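Local coordinates for putative isomerase (Sinorhizobium meliloti, PDB 2PPG), which is a putative isomerase of the enolase superfamily, related to mandelate racemase and muconate lactonizing enzyme, with a barrel-type C-terminal domain, at residues H275-R280 against M302-Y307; P279-R284 against H309-K314. All coordinates share one frame; numbering follows the deposited sequence.

Contact 1. Residues H275-R280 against M302-Y307; sequences HDMVPR and MRIGAY
M277, a selenomethionine, reaches from helix 274-282 to I304 and Y307 of helix 293-310 and carries the tight part of this contact. Its CG is anti to the backbone N (chi1 -165°) and the chain beyond is extended, which carries SE across to the neighbouring helix. SE of M277 lies 3.6 Å from CG2 of I304, the branch of that isoleucine that stands anti to its own backbone N. The same SE of M277 is 4.0 Å from CD2 of Y307 and 5.2 Å from the centroid of the Y307 ring, 67° off the ring normal, an oblique Met-aromatic contact in which the two side chains lie alongside one another, pointing opposite ways. The second touch is lighter: V278 runs at about a right angle to Y307, its CG2 being 3.8 Å from OH of Y307 and 4.0 Å from CZ. That hydroxyl is hydrogen-bonded outside the two segments, probably to H311 of the second subunit.

The looser margin is polar: H275 NE2 and R303 NH1 remain 6.5 Å apart, and R303 forms a salt bridge with D105. V310 of the second subunit packs on V278, Y307 and H275, so this side faces another chain.

The two helix segments run nearly parallel, at 24° with axes 10.1 Å apart, a spacing bridged by M277 and Y307. Apolar and Met-aromatic packing holds the contact, with no polar bond between the segments.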
ATOM      1  N   HIS A 275      13.686  -7.882  17.554  1.00 35.50           N
ATOM      2  CA  HIS A 275      12.790  -8.462  16.552  1.00 35.10           C
ATOM      3  C   HIS A 275      11.315  -8.213  16.871  1.00 34.65           C
ATOM      4  O   HIS A 275      10.535  -7.896  15.979  1.00 35.47           O
ATOM      5  CB  HIS A 275      13.092  -9.947  16.344  1.00 32.76           C
ATOM      6  CG  HIS A 275      14.485 -10.200  15.866  1.00 38.16           C
ATOM      7  ND1 HIS A 275      14.956  -9.721  14.661  1.00 41.68           N
ATOM      8  CD2 HIS A 275      15.522 -10.855  16.441  1.00 40.92           C
ATOM      9  CE1 HIS A 275      16.220 -10.076  14.511  1.00 42.16           C
ATOM     10  NE2 HIS A 275      16.586 -10.768  15.575  1.00 43.97           N
ATOM     11  N   ASP A 276      10.942  -8.321  18.140  1.00 34.13           N
ATOM     12  CA  ASP A 276       9.583  -7.971  18.558  1.00 35.63           C
ATOM     13  C   ASP A 276       9.219  -6.546  18.182  1.00 33.83           C
ATOM     14  O   ASP A 276       8.065  -6.268  17.902  1.00 33.96           O
ATOM     15  CB  ASP A 276       9.400  -8.171  20.067  1.00 36.02           C
ATOM     16  CG  ASP A 276       9.648  -9.594  20.488  1.00 36.54           C
ATOM     17  OD1 ASP A 276       9.334 -10.497  19.695  1.00 37.58           O
ATOM     18  OD2 ASP A 276      10.162  -9.822  21.600  1.00 40.74           O
HETATM   19  N   MSE A 277      10.212  -5.655  18.154  1.00 35.92           N
HETATM   20  CA  MSE A 277       9.978  -4.229  17.872  1.00 39.10           C
HETATM   21  C   MSE A 277       9.602  -3.880  16.428  1.00 36.73           C
HETATM   22  O   MSE A 277       8.718  -3.056  16.191  1.00 33.50           O
HETATM   23  CB  MSE A 277      11.198  -3.405  18.268  1.00 37.47           C
HETATM   24  CG  MSE A 277      10.886  -1.941  18.335  1.00 38.58           C
HETATM   25 SE   MSE A 277      12.257  -0.842  19.160  1.00 48.84          SE
HETATM   26  CE  MSE A 277      11.393   0.917  18.949  1.00 38.95           C
ATOM     27  N   VAL A 278      10.298  -4.501  15.478  1.00 36.56           N
ATOM     28  CA  VAL A 278      10.145  -4.221  14.049  1.00 38.25           C
ATOM     29  C   VAL A 278       8.692  -4.105  13.545  1.00 39.31           C
ATOM     30  O   VAL A 278       8.323  -3.089  12.953  1.00 39.30           O
ATOM     31  CB  VAL A 278      10.925  -5.263  13.213  1.00 38.36           C
ATOM     32  CG1 VAL A 278      10.769  -5.003  11.720  1.00 37.53           C
ATOM     33  CG2 VAL A 278      12.381  -5.242  13.616  1.00 39.06           C
ATOM     34  N   PRO A 279       7.864  -5.139  13.781  1.00 37.91           N
ATOM     35  CA  PRO A 279       6.494  -5.073  13.289  1.00 36.57           C
ATOM     36  C   PRO A 279       5.722  -3.895  13.842  1.00 35.53           C
ATOM     37  O   PRO A 279       4.952  -3.272  13.114  1.00 42.69           O
ATOM     38  CB  PRO A 279       5.890  -6.377  13.796  1.00 38.93           C
ATOM     39  CG  PRO A 279       7.069  -7.300  13.892  1.00 38.52           C
ATOM     40  CD  PRO A 279       8.114  -6.411  14.480  1.00 36.90           C
ATOM     41  N   ARG A 280       5.940  -3.565  15.106  1.00 33.66           N
ATOM     42  CA  ARG A 280       5.223  -2.446  15.715  1.00 35.75           C
ATOM     43  C   ARG A 280       5.630  -1.074  15.158  1.00 38.38           C
ATOM     44  O   ARG A 280       4.772  -0.202  15.013  1.00 38.74           O
ATOM     45  CB  ARG A 280       5.315  -2.476  17.248  1.00 34.30           C
ATOM     46  CG  ARG A 280       4.422  -3.538  17.934  1.00 32.20           C
ATOM     47  CD  ARG A 280       5.070  -4.924  17.941  1.00 31.46           C
ATOM     48  NE  ARG A 280       4.308  -5.918  18.700  1.00 32.46           N
ATOM     49  CZ  ARG A 280       4.617  -7.212  18.771  1.00 29.90           C
ATOM     50  NH1 ARG A 280       5.673  -7.688  18.133  1.00 31.95           N
ATOM     51  NH2 ARG A 280       3.865  -8.038  19.479  1.00 31.82           N
HETATM   52  N   MSE A 302      20.035  -2.576  24.316  1.00 29.73           N
HETATM   53  CA  MSE A 302      20.721  -1.573  23.498  1.00 33.56           C
HETATM   54  C   MSE A 302      20.330  -1.676  22.022  1.00 33.07           C
HETATM   55  O   MSE A 302      20.242  -0.658  21.327  1.00 33.25           O
HETATM   56  CB  MSE A 302      22.243  -1.665  23.664  1.00 38.38           C
HETATM   57  CG  MSE A 302      22.739  -1.297  25.061  1.00 43.89           C
HETATM   58 SE   MSE A 302      22.395   0.583  25.570  1.00 55.63          SE
HETATM   59  CE  MSE A 302      23.608   1.443  24.292  1.00 50.54           C
ATOM     60  N   ARG A 303      20.078  -2.897  21.551  1.00 29.04           N
ATOM     61  CA  ARG A 303      19.570  -3.084  20.182  1.00 27.98           C
ATOM     62  C   ARG A 303      18.208  -2.395  20.003  1.00 25.80           C
ATOM     63  O   ARG A 303      17.956  -1.773  18.979  1.00 28.56           O
ATOM     64  CB  ARG A 303      19.542  -4.570  19.767  1.00 24.11           C
ATOM     65  CG  ARG A 303      20.959  -5.155  19.537  1.00 24.66           C
ATOM     66  CD  ARG A 303      21.023  -6.701  19.338  1.00 25.60           C
ATOM     67  NE  ARG A 303      22.423  -7.154  19.302  1.00 33.28           N
ATOM     68  CZ  ARG A 303      22.848  -8.408  19.114  1.00 34.07           C
ATOM     69  NH1 ARG A 303      21.993  -9.404  18.938  1.00 33.50           N
ATOM     70  NH2 ARG A 303      24.152  -8.674  19.101  1.00 33.38           N
ATOM     71  N   ILE A 304      17.360  -2.478  21.018  1.00 25.16           N
ATOM     72  CA  ILE A 304      16.048  -1.848  20.984  1.00 25.39           C
ATOM     73  C   ILE A 304      16.158  -0.332  21.071  1.00 25.50           C
ATOM     74  O   ILE A 304      15.484   0.383  20.335  1.00 27.57           O
ATOM     75  CB  ILE A 304      15.158  -2.385  22.107  1.00 26.10           C
ATOM     76  CG1 ILE A 304      14.774  -3.828  21.794  1.00 25.35           C
ATOM     77  CG2 ILE A 304      13.921  -1.501  22.296  1.00 23.88           C
ATOM     78  CD1 ILE A 304      13.650  -4.371  22.627  1.00 25.91           C
ATOM     79  N   GLY A 305      17.028   0.148  21.954  1.00 26.45           N
ATOM     80  CA  GLY A 305      17.338   1.574  22.036  1.00 26.25           C
ATOM     81  C   GLY A 305      17.887   2.139  20.738  1.00 29.77           C
ATOM     82  O   GLY A 305      17.459   3.195  20.291  1.00 31.60           O
ATOM     83  N   ALA A 306      18.840   1.438  20.126  1.00 33.16           N
ATOM     84  CA  ALA A 306      19.410   1.874  18.838  1.00 30.99           C
ATOM     85  C   ALA A 306      18.352   1.932  17.739  1.00 31.60           C
ATOM     86  O   ALA A 306      18.385   2.819  16.887  1.00 33.90           O
ATOM     87  CB  ALA A 306      20.537   0.972  18.418  1.00 23.66           C
ATOM     88  N   TYR A 307      17.416   0.988  17.763  1.00 28.98           N
ATOM     89  CA  TYR A 307      16.322   0.993  16.812  1.00 29.25           C
ATOM     90  C   TYR A 307      15.367   2.178  17.036  1.00 28.28           C
ATOM     91  O   TYR A 307      14.913   2.789  16.086  1.00 27.48           O
ATOM     92  CB  TYR A 307      15.566  -0.328  16.873  1.00 34.03           C
ATOM     93  CG  TYR A 307      14.878  -0.716  15.579  1.00 34.87           C
ATOM     94  CD1 TYR A 307      15.590  -1.322  14.541  1.00 32.48           C
ATOM     95  CD2 TYR A 307      13.508  -0.501  15.406  1.00 33.98           C
ATOM     96  CE1 TYR A 307      14.962  -1.686  13.362  1.00 35.31           C
ATOM     97  CE2 TYR A 307      12.866  -0.863  14.234  1.00 35.28           C
ATOM     98  CZ  TYR A 307      13.598  -1.451  13.210  1.00 37.50           C
ATOM     99  OH  TYR A 307      12.960  -1.799  12.039  1.00 37.78           O
TER

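Contact 2. Residues P279-R284 against H309-K314; sequences PRVARR and HVHHIK
This is a small apolar contact between the ends of two consecutive helices of the barrel-type domain, where helix 274-282 finishes and helix 293-310 gives way to strand 314-315. V281 makes it from one side, H311 and I313 from the other, and 109 Å² is buried. The V281 methyl CG2 stands over one face of the H311 imidazole, 4.1 Å from the centroid and 11° off the ring normal, a CH-pi contact. ND1 of H311 is the ring atom nearest to V281 CG2, at 4.0 Å. The other methyl, CG1, meets CD1 of I313 at 4.1 Å, and that CD1 is equally near CB of V281, so the isoleucine tip abuts the branch point of the valine.

Both helices end in Schellman motifs, with R284 and H312, each of positive phi, as C-prime residues. The first has R284 N bonded to V281 O at 2.8 Å and the N of the following residue bonded to R280 O; in the second, I313 N bonds to A308 O in the same way. H311 and I313, flanking H312, both reach V281.

The H311 ring is also held at NE2 by a hydrogen bond with Y307 OH of a second subunit. L286 touches V281, while I313 packs on A308 of helix 293-310 and on V289 of strand 288-289, beside which strand 314-315 runs parallel.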
ATOM      1  N   PRO A 279       7.864  -5.139  13.781  1.00 37.91           N
ATOM      2  CA  PRO A 279       6.494  -5.073  13.289  1.00 36.57           C
ATOM      3  C   PRO A 279       5.722  -3.895  13.842  1.00 35.53           C
ATOM      4  O   PRO A 279       4.952  -3.272  13.114  1.00 42.69           O
ATOM      5  CB  PRO A 279       5.890  -6.377  13.796  1.00 38.93           C
ATOM      6  CG  PRO A 279       7.069  -7.300  13.892  1.00 38.52           C
ATOM      7  CD  PRO A 279       8.114  -6.411  14.480  1.00 36.90           C
ATOM      8  N   ARG A 280       5.940  -3.565  15.106  1.00 33.66           N
ATOM      9  CA  ARG A 280       5.223  -2.446  15.715  1.00 35.75           C
ATOM     10  C   ARG A 280       5.630  -1.074  15.158  1.00 38.38           C
ATOM     11  O   ARG A 280       4.772  -0.202  15.013  1.00 38.74           O
ATOM     12  CB  ARG A 280       5.315  -2.476  17.248  1.00 34.30           C
ATOM     13  CG  ARG A 280       4.422  -3.538  17.934  1.00 32.20           C
ATOM     14  CD  ARG A 280       5.070  -4.924  17.941  1.00 31.46           C
ATOM     15  NE  ARG A 280       4.308  -5.918  18.700  1.00 32.46           N
ATOM     16  CZ  ARG A 280       4.617  -7.212  18.771  1.00 29.90           C
ATOM     17  NH1 ARG A 280       5.673  -7.688  18.133  1.00 31.95           N
ATOM     18  NH2 ARG A 280       3.865  -8.038  19.479  1.00 31.82           N
ATOM     19  N   VAL A 281       6.916  -0.869  14.848  1.00 39.18           N
ATOM     20  CA  VAL A 281       7.314   0.413  14.250  1.00 38.68           C
ATOM     21  C   VAL A 281       6.917   0.462  12.779  1.00 36.43           C
ATOM     22  O   VAL A 281       6.486   1.507  12.279  1.00 32.34           O
ATOM     23  CB  VAL A 281       8.822   0.794  14.448  1.00 41.66           C
ATOM     24  CG1 VAL A 281       9.411   0.099  15.658  1.00 39.57           C
ATOM     25  CG2 VAL A 281       9.639   0.527  13.199  1.00 40.11           C
ATOM     26  N   ALA A 282       7.021  -0.685  12.110  1.00 33.55           N
ATOM     27  CA  ALA A 282       6.575  -0.817  10.726  1.00 32.99           C
ATOM     28  C   ALA A 282       5.136  -0.354  10.585  1.00 32.84           C
ATOM     29  O   ALA A 282       4.802   0.321   9.627  1.00 35.02           O
ATOM     30  CB  ALA A 282       6.727  -2.263  10.234  1.00 31.40           C
ATOM     31  N   ARG A 283       4.284  -0.694  11.550  1.00 34.80           N
ATOM     32  CA  ARG A 283       2.886  -0.260  11.491  1.00 33.44           C
ATOM     33  C   ARG A 283       2.626   1.123  12.095  1.00 32.85           C
ATOM     34  O   ARG A 283       1.470   1.498  12.293  1.00 29.26           O
ATOM     35  CB  ARG A 283       1.964  -1.300  12.124  1.00 33.43           C
ATOM     36  CG  ARG A 283       1.746  -2.548  11.277  1.00 40.53           C
ATOM     37  CD  ARG A 283       0.891  -2.279  10.028  1.00 45.01           C
ATOM     38  NE  ARG A 283      -0.439  -1.715  10.304  1.00 49.17           N
ATOM     39  CZ  ARG A 283      -1.489  -2.424  10.728  1.00 50.65           C
ATOM     40  NH1 ARG A 283      -1.361  -3.730  10.949  1.00 47.57           N
ATOM     41  NH2 ARG A 283      -2.668  -1.830  10.939  1.00 48.00           N
ATOM     42  N   ARG A 284       3.694   1.869  12.376  1.00 34.92           N
ATOM     43  CA  ARG A 284       3.609   3.173  13.058  1.00 37.87           C
ATOM     44  C   ARG A 284       2.779   3.092  14.340  1.00 39.27           C
ATOM     45  O   ARG A 284       1.946   3.963  14.627  1.00 38.31           O
ATOM     46  CB  ARG A 284       3.059   4.265  12.124  1.00 41.01           C
ATOM     47  CG  ARG A 284       4.028   4.714  11.028  1.00 43.17           C
ATOM     48  N   HIS A 309      16.172   5.048  18.256  1.00 33.17           N
ATOM     49  CA  HIS A 309      16.972   6.181  17.809  1.00 35.66           C
ATOM     50  C   HIS A 309      16.842   6.367  16.301  1.00 35.42           C
ATOM     51  O   HIS A 309      16.379   7.407  15.816  1.00 35.39           O
ATOM     52  CB  HIS A 309      18.431   5.918  18.167  1.00 41.99           C
ATOM     53  CG  HIS A 309      19.366   7.007  17.750  1.00 48.98           C
ATOM     54  ND1 HIS A 309      19.640   8.095  18.549  1.00 52.40           N
ATOM     55  CD2 HIS A 309      20.103   7.170  16.625  1.00 50.55           C
ATOM     56  CE1 HIS A 309      20.503   8.886  17.933  1.00 53.24           C
ATOM     57  NE2 HIS A 309      20.799   8.347  16.765  1.00 53.13           N
ATOM     58  N   VAL A 310      17.264   5.341  15.573  1.00 31.77           N
ATOM     59  CA  VAL A 310      17.078   5.265  14.134  1.00 34.32           C
ATOM     60  C   VAL A 310      15.649   5.639  13.718  1.00 34.41           C
ATOM     61  O   VAL A 310      15.463   6.397  12.772  1.00 32.57           O
ATOM     62  CB  VAL A 310      17.408   3.841  13.615  1.00 34.93           C
ATOM     63  CG1 VAL A 310      16.780   3.606  12.265  1.00 37.57           C
ATOM     64  CG2 VAL A 310      18.899   3.637  13.536  1.00 35.62           C
ATOM     65  N   HIS A 311      14.647   5.120  14.429  1.00 32.41           N
ATOM     66  CA  HIS A 311      13.259   5.304  14.015  1.00 30.75           C
ATOM     67  C   HIS A 311      12.504   6.403  14.746  1.00 29.61           C
ATOM     68  O   HIS A 311      11.275   6.452  14.683  1.00 29.67           O
ATOM     69  CB  HIS A 311      12.499   3.979  14.062  1.00 30.57           C
ATOM     70  CG  HIS A 311      12.776   3.107  12.884  1.00 31.93           C
ATOM     71  ND1 HIS A 311      12.149   3.285  11.671  1.00 33.15           N
ATOM     72  CD2 HIS A 311      13.645   2.079  12.714  1.00 33.21           C
ATOM     73  CE1 HIS A 311      12.610   2.394  10.806  1.00 35.20           C
ATOM     74  NE2 HIS A 311      13.517   1.651  11.414  1.00 32.40           N
ATOM     75  N   HIS A 312      13.248   7.275  15.426  1.00 26.66           N
ATOM     76  CA  HIS A 312      12.703   8.466  16.098  1.00 30.39           C
ATOM     77  C   HIS A 312      11.588   8.197  17.083  1.00 29.70           C
ATOM     78  O   HIS A 312      10.506   8.779  16.987  1.00 33.73           O
ATOM     79  CB  HIS A 312      12.274   9.514  15.071  1.00 31.08           C
ATOM     80  CG  HIS A 312      13.383   9.898  14.156  1.00 31.01           C
ATOM     81  ND1 HIS A 312      13.709   9.157  13.040  1.00 31.16           N
ATOM     82  CD2 HIS A 312      14.301  10.887  14.239  1.00 28.15           C
ATOM     83  CE1 HIS A 312      14.762   9.694  12.457  1.00 34.38           C
ATOM     84  NE2 HIS A 312      15.138  10.747  13.161  1.00 33.81           N
ATOM     85  N   ILE A 313      11.877   7.321  18.034  1.00 25.69           N
ATOM     86  CA  ILE A 313      10.918   6.885  19.035  1.00 23.41           C
ATOM     87  C   ILE A 313      11.544   7.111  20.417  1.00 26.12           C
ATOM     88  O   ILE A 313      12.734   6.890  20.602  1.00 28.69           O
ATOM     89  CB  ILE A 313      10.544   5.423  18.784  1.00 25.42           C
ATOM     90  CG1 ILE A 313       9.640   5.333  17.552  1.00 27.52           C
ATOM     91  CG2 ILE A 313       9.875   4.796  19.991  1.00 27.58           C
ATOM     92  CD1 ILE A 313       9.345   3.936  17.107  1.00 31.90           C
ATOM     93  N   LYS A 314      10.755   7.609  21.362  1.00 30.31           N
ATOM     94  CA  LYS A 314      11.227   7.880  22.713  1.00 31.44           C
ATOM     95  C   LYS A 314      11.417   6.584  23.488  1.00 30.56           C
ATOM     96  O   LYS A 314      10.671   5.613  23.306  1.00 31.52           O
ATOM     97  CB  LYS A 314      10.235   8.800  23.446  1.00 36.38           C
ATOM     98  CG  LYS A 314      10.730  10.214  23.739  1.00 40.12           C
ATOM     99  CD  LYS A 314      11.575  10.778  22.600  1.00 44.03           C
ATOM    100  CE  LYS A 314      12.378  11.993  23.041  1.00 48.00           C
ATOM    101  NZ  LYS A 314      13.303  11.654  24.177  1.00 53.01           N
TER

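Contacts 1 and 2 are successive levels of one helix-helix seam: both join helix 274-282 to helix 293-310, and their centres lie about 8 Å apart. The levels touch directly, which makes the packing continuous: CE2 of Y307 in contact 1 is 3.7 Å from CG2 of V281 in contact 2, and CE of M277 is 4.1 Å from CD1 of I313. As a further link, the rings of Y307 and H311 meet with their planes at about 35°. The seam changes character along its length, from helix against helix in contact 1 to helix ends and a turn in contact 2. Both contacts touch the second subunit, linking this packing to the assembly interface.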